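Non-structural protein NS2 (Bluetongue virus, PDB 1UTY) binds single-stranded RNA through its N-terminal domain, the part of this orbivirus phosphoprotein that the crystallised fragment represents. Local coordinates at residues A[11-16]-A[34-39]; A[21-26]-A[43-48]. All coordinates share one frame; numbering follows the deposited sequence.

Contact 1: A[11-16]-A[34-39]; sequences NIFVLD and YCQIKI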
# COMPACT_ATOMS: atom_id res chain seq x y z
N ASN A 11 15.34 -8.43 4.47
CA ASN A 11 15.79 -9.22 3.32
C ASN A 11 14.73 -9.36 2.25
O ASN A 11 13.71 -10.01 2.46
CB ASN A 11 16.23 -10.60 3.77
CG ASN A 11 17.57 -10.58 4.43
OD1 ASN A 11 18.59 -10.55 3.74
ND2 ASN A 11 17.58 -10.54 5.76
N ILE A 12 14.99 -8.75 1.11
CA ILE A 12 14.06 -8.75 0.00
C ILE A 12 14.66 -9.62 -1.09
O ILE A 12 15.82 -9.44 -1.48
CB ILE A 12 13.77 -7.28 -0.47
CG1 ILE A 12 13.14 -6.48 0.67
CG2 ILE A 12 12.80 -7.23 -1.65
CD1 ILE A 12 14.12 -5.62 1.42
N PHE A 13 13.88 -10.59 -1.54
CA PHE A 13 14.26 -11.51 -2.57
C PHE A 13 13.40 -11.21 -3.77
O PHE A 13 12.22 -11.55 -3.80
CB PHE A 13 14.08 -12.95 -2.07
CG PHE A 13 14.91 -13.27 -0.84
CD1 PHE A 13 16.21 -13.75 -0.98
CD2 PHE A 13 14.40 -13.04 0.44
CE1 PHE A 13 17.00 -14.02 0.16
CE2 PHE A 13 15.16 -13.31 1.58
CZ PHE A 13 16.48 -13.80 1.44
N VAL A 14 13.97 -10.51 -4.74
CA VAL A 14 13.23 -10.12 -5.93
C VAL A 14 13.17 -11.31 -6.86
O VAL A 14 14.20 -11.91 -7.18
CB VAL A 14 13.84 -8.89 -6.64
CG1 VAL A 14 12.96 -8.45 -7.79
CG2 VAL A 14 13.99 -7.72 -5.64
N LEU A 15 11.94 -11.67 -7.23
CA LEU A 15 11.68 -12.65 -8.26
C LEU A 15 11.21 -11.85 -9.47
O LEU A 15 10.11 -11.27 -9.46
CB LEU A 15 10.61 -13.64 -7.80
CG LEU A 15 10.09 -14.65 -8.85
CD1 LEU A 15 11.21 -15.56 -9.37
CD2 LEU A 15 8.91 -15.49 -8.31
N ASP A 16 12.06 -11.80 -10.48
CA ASP A 16 11.81 -11.03 -11.70
C ASP A 16 12.15 -11.91 -12.89
O ASP A 16 13.24 -11.81 -13.46
CB ASP A 16 12.67 -9.75 -11.72
CG ASP A 16 12.54 -8.97 -13.04
OD1 ASP A 16 11.47 -9.01 -13.69
OD2 ASP A 16 13.46 -8.28 -13.52
N TYR A 34 16.32 -15.82 -7.66
CA TYR A 34 16.13 -14.54 -6.95
C TYR A 34 17.32 -13.61 -6.99
O TYR A 34 18.47 -14.05 -7.15
CB TYR A 34 15.76 -14.77 -5.48
CG TYR A 34 14.61 -15.70 -5.30
CD1 TYR A 34 13.29 -15.24 -5.36
CD2 TYR A 34 14.82 -17.07 -5.09
CE1 TYR A 34 12.20 -16.13 -5.21
CE2 TYR A 34 13.75 -17.96 -4.95
CZ TYR A 34 12.45 -17.48 -5.00
OH TYR A 34 11.41 -18.37 -4.86
N CYS A 35 17.03 -12.31 -6.84
CA CYS A 35 18.06 -11.39 -6.42
C CYS A 35 17.80 -10.93 -5.00
O CYS A 35 16.79 -10.25 -4.73
CB CYS A 35 18.16 -10.19 -7.37
SG CYS A 35 19.65 -9.23 -7.08
N GLN A 36 18.69 -11.30 -4.08
CA GLN A 36 18.56 -10.84 -2.70
C GLN A 36 19.01 -9.38 -2.53
O GLN A 36 20.14 -9.00 -2.92
CB GLN A 36 19.34 -11.73 -1.74
CG GLN A 36 19.31 -11.26 -0.29
CD GLN A 36 20.21 -12.10 0.64
OE1 GLN A 36 21.14 -12.76 0.18
NE2 GLN A 36 19.94 -12.05 1.94
N ILE A 37 18.12 -8.57 -1.93
CA ILE A 37 18.47 -7.24 -1.44
C ILE A 37 18.38 -7.21 0.08
O ILE A 37 17.32 -7.41 0.65
CB ILE A 37 17.56 -6.16 -2.05
CG1 ILE A 37 17.57 -6.28 -3.58
CG2 ILE A 37 18.00 -4.75 -1.59
CD1 ILE A 37 16.56 -5.41 -4.27
N LYS A 38 19.52 -6.98 0.73
CA LYS A 38 19.59 -6.91 2.18
C LYS A 38 19.79 -5.46 2.60
O LYS A 38 20.73 -4.81 2.16
CB LYS A 38 20.74 -7.77 2.70
CG LYS A 38 20.83 -7.81 4.22
CD LYS A 38 21.60 -9.04 4.70
CE LYS A 38 23.10 -8.79 4.70
NZ LYS A 38 23.89 -10.03 5.07
N ILE A 39 18.88 -4.97 3.45
CA ILE A 39 18.96 -3.60 3.97
C ILE A 39 19.25 -3.67 5.45
O ILE A 39 18.64 -4.47 6.15
CB ILE A 39 17.65 -2.84 3.71
CG1 ILE A 39 17.37 -2.73 2.22
CG2 ILE A 39 17.71 -1.43 4.29
CD1 ILE A 39 15.92 -2.40 1.92
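Asn11 OD1 takes a hydrogen bond from Gln36 NE2 at 2.7 Å while the methylenes of Lys38 run alongside it, CD coming to 3.5 Å from the same oxygen. The bond is bent, 142° at the hydrogen; it leaves in the plane of the Gln36 amide but reaches OD1 tilted from the carbonyl plane of Asn11. Gln36 is fully extended, CG anti to the backbone N (chi1 177°), a shape that lays its chain beside the Phe13 ring, with CG 3.6 Å from Phe13 CE1. Ring and amide planes are nearly parallel, 19° apart. Strands 10-15 and 34-39 are antiparallel neighbours in the large mixed sheet of the RNA-binding domain, paired by backbone bonds between Ile12 and Ile37 and between Val14 and Cys35. On one face sit Ile12, Val14, Cys35 and Ile37: Val14 CG2 meets Ile37 CD1 at 3.7 Å, and Ile39 reaches in with CD1 to touch Ile12 CD1. Strand 73-79 packs here through Ile75, Leu77 and Leu79. On the other face, Tyr34 packs obliquely against Leu15, CE1 being 3.9 Å from Leu15 CB, and its OH is hydrogen-bonded to Pro145 O of the second subunit.

Contact 2: A[21-26]-A[43-48]; sequences TLCGAI and VAFKPV
Leu22, which follows the N-cap residue Thr21 in the first turn of helix 22-29, brings CD2 to 4.2 Å from Phe45 CZ, a light touch oblique to the ring. The cap itself is a hydrogen bond of 3.1 Å from Gly24 N to Thr21 OG1, which closes that first turn. Cys23 follows with a sulfur-aromatic contact. Its SG is 5.5 Å from the centroid of the Phe45 ring, 65° off the ring normal, and 4.2 Å from Phe45 CE2, an oblique approach. A turn after Leu22 comes Ile26, the main apolar group on the helical side. Its CG2 touches two residues of the strand, lying 3.5 Å from Phe45 CE1 at the ring edge and 3.5 Å from Pro47 CG. The branch CG1 adds a looser contact with the same ring, 4.0 Å from Phe45 CZ. Phe45 reaches the helix because its CG is anti to the backbone N (chi1 177°), which carries the ring out from the strand to meet all three helical side chains. No hydrogen bond crosses between the segments; the contact is apolar packing of a helix on an edge strand, the axes of the short segments 22-26 and 44-48 being 45° apart. Strand 44-48 is outermost in the sheet within this chain and pairs with strand 34-39, from which Cys35 touches both Cys23 and Phe45, while Val14 of strand 10-15 reaches Cys23 from one strand further in.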
# COMPACT_ATOMS: atom_id res chain seq x y z
N THR A 21 14.27 -5.93 -14.86
CA THR A 21 14.95 -5.11 -13.85
C THR A 21 16.41 -5.54 -13.74
O THR A 21 16.76 -6.68 -14.08
CB THR A 21 14.29 -5.21 -12.45
OG1 THR A 21 14.51 -6.52 -11.90
CG2 THR A 21 12.77 -5.06 -12.51
N LEU A 22 17.26 -4.63 -13.26
CA LEU A 22 18.64 -4.99 -13.00
C LEU A 22 18.74 -6.30 -12.19
O LEU A 22 19.50 -7.19 -12.56
CB LEU A 22 19.38 -3.86 -12.26
CG LEU A 22 20.82 -4.26 -11.92
CD1 LEU A 22 21.68 -4.15 -13.17
CD2 LEU A 22 21.38 -3.42 -10.78
N CYS A 23 17.96 -6.37 -11.12
CA CYS A 23 17.78 -7.57 -10.29
C CYS A 23 17.55 -8.84 -11.08
O CYS A 23 18.20 -9.85 -10.83
CB CYS A 23 16.58 -7.39 -9.36
SG CYS A 23 16.89 -6.26 -8.02
N GLY A 24 16.58 -8.79 -12.00
CA GLY A 24 16.20 -9.94 -12.81
C GLY A 24 17.29 -10.32 -13.79
O GLY A 24 17.57 -11.51 -13.98
N ALA A 25 17.91 -9.31 -14.41
CA ALA A 25 18.98 -9.53 -15.39
C ALA A 25 20.12 -10.28 -14.73
O ALA A 25 20.62 -11.27 -15.26
CB ALA A 25 19.46 -8.18 -15.98
N ILE A 26 20.52 -9.79 -13.55
CA ILE A 26 21.63 -10.33 -12.78
C ILE A 26 21.34 -11.75 -12.29
O ILE A 26 22.18 -12.63 -12.38
CB ILE A 26 21.95 -9.37 -11.61
CG1 ILE A 26 22.62 -8.08 -12.12
CG2 ILE A 26 22.78 -10.04 -10.52
CD1 ILE A 26 23.79 -8.28 -13.09
N VAL A 43 24.69 -4.38 4.22
CA VAL A 43 23.91 -4.41 2.99
C VAL A 43 24.42 -5.48 2.05
O VAL A 43 25.57 -5.93 2.17
CB VAL A 43 23.85 -3.02 2.32
CG1 VAL A 43 23.57 -1.95 3.39
CG2 VAL A 43 25.16 -2.72 1.57
N ALA A 44 23.57 -5.93 1.14
CA ALA A 44 23.97 -6.94 0.17
C ALA A 44 23.14 -6.92 -1.08
O ALA A 44 21.95 -6.65 -1.05
CB ALA A 44 23.99 -8.37 0.80
N PHE A 45 23.78 -7.23 -2.20
CA PHE A 45 23.09 -7.49 -3.45
C PHE A 45 23.65 -8.84 -3.89
O PHE A 45 24.86 -8.99 -4.03
CB PHE A 45 23.39 -6.35 -4.44
CG PHE A 45 22.79 -6.53 -5.82
CD1 PHE A 45 23.41 -7.35 -6.77
CD2 PHE A 45 21.63 -5.86 -6.19
CE1 PHE A 45 22.86 -7.51 -8.07
CE2 PHE A 45 21.07 -6.01 -7.47
CZ PHE A 45 21.69 -6.83 -8.41
N LYS A 46 22.79 -9.84 -4.05
CA LYS A 46 23.27 -11.17 -4.43
C LYS A 46 22.20 -12.06 -5.02
O LYS A 46 21.17 -12.25 -4.39
CB LYS A 46 23.93 -11.89 -3.24
CG LYS A 46 24.21 -13.36 -3.52
CD LYS A 46 25.21 -13.99 -2.56
CE LYS A 46 25.80 -15.28 -3.17
NZ LYS A 46 26.64 -16.07 -2.20
N PRO A 47 22.46 -12.61 -6.21
CA PRO A 47 21.61 -13.65 -6.79
C PRO A 47 21.64 -14.90 -5.92
O PRO A 47 22.72 -15.37 -5.59
CB PRO A 47 22.28 -13.95 -8.14
CG PRO A 47 23.09 -12.77 -8.43
CD PRO A 47 23.58 -12.26 -7.10
N VAL A 48 20.46 -15.41 -5.54
CA VAL A 48 20.39 -16.59 -4.67
C VAL A 48 19.34 -17.61 -5.11
O VAL A 48 18.46 -17.30 -5.92
CB VAL A 48 20.15 -16.21 -3.19
CG1 VAL A 48 21.39 -15.57 -2.61
CG2 VAL A 48 18.91 -15.31 -3.04

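The two contacts lie with their centres about 7 Å apart, and their segments alternate along the chain: strand 10-15, helix 22-29, strand 34-39, strand 44-48. Contact 1 pairs two strands of the mixed sheet, and contact 2 packs the intervening helix against the strand next in line, illustrating how consecutive elements can build one end of a sheet together. The joins are direct. Asp16 OD2 lies 2.6 Å from Thr21 OG1, a probable hydrogen bond linking the end of segment 11-16 to the helix cap, and Gln36 N lies 2.7 Å from Lys46 O, another probable hydrogen bond. Strands 10-15, 34-39 and 44-48 thus lie side by side at one end of the RNA-binding domain's sheet, with helix 22-29 packed against them.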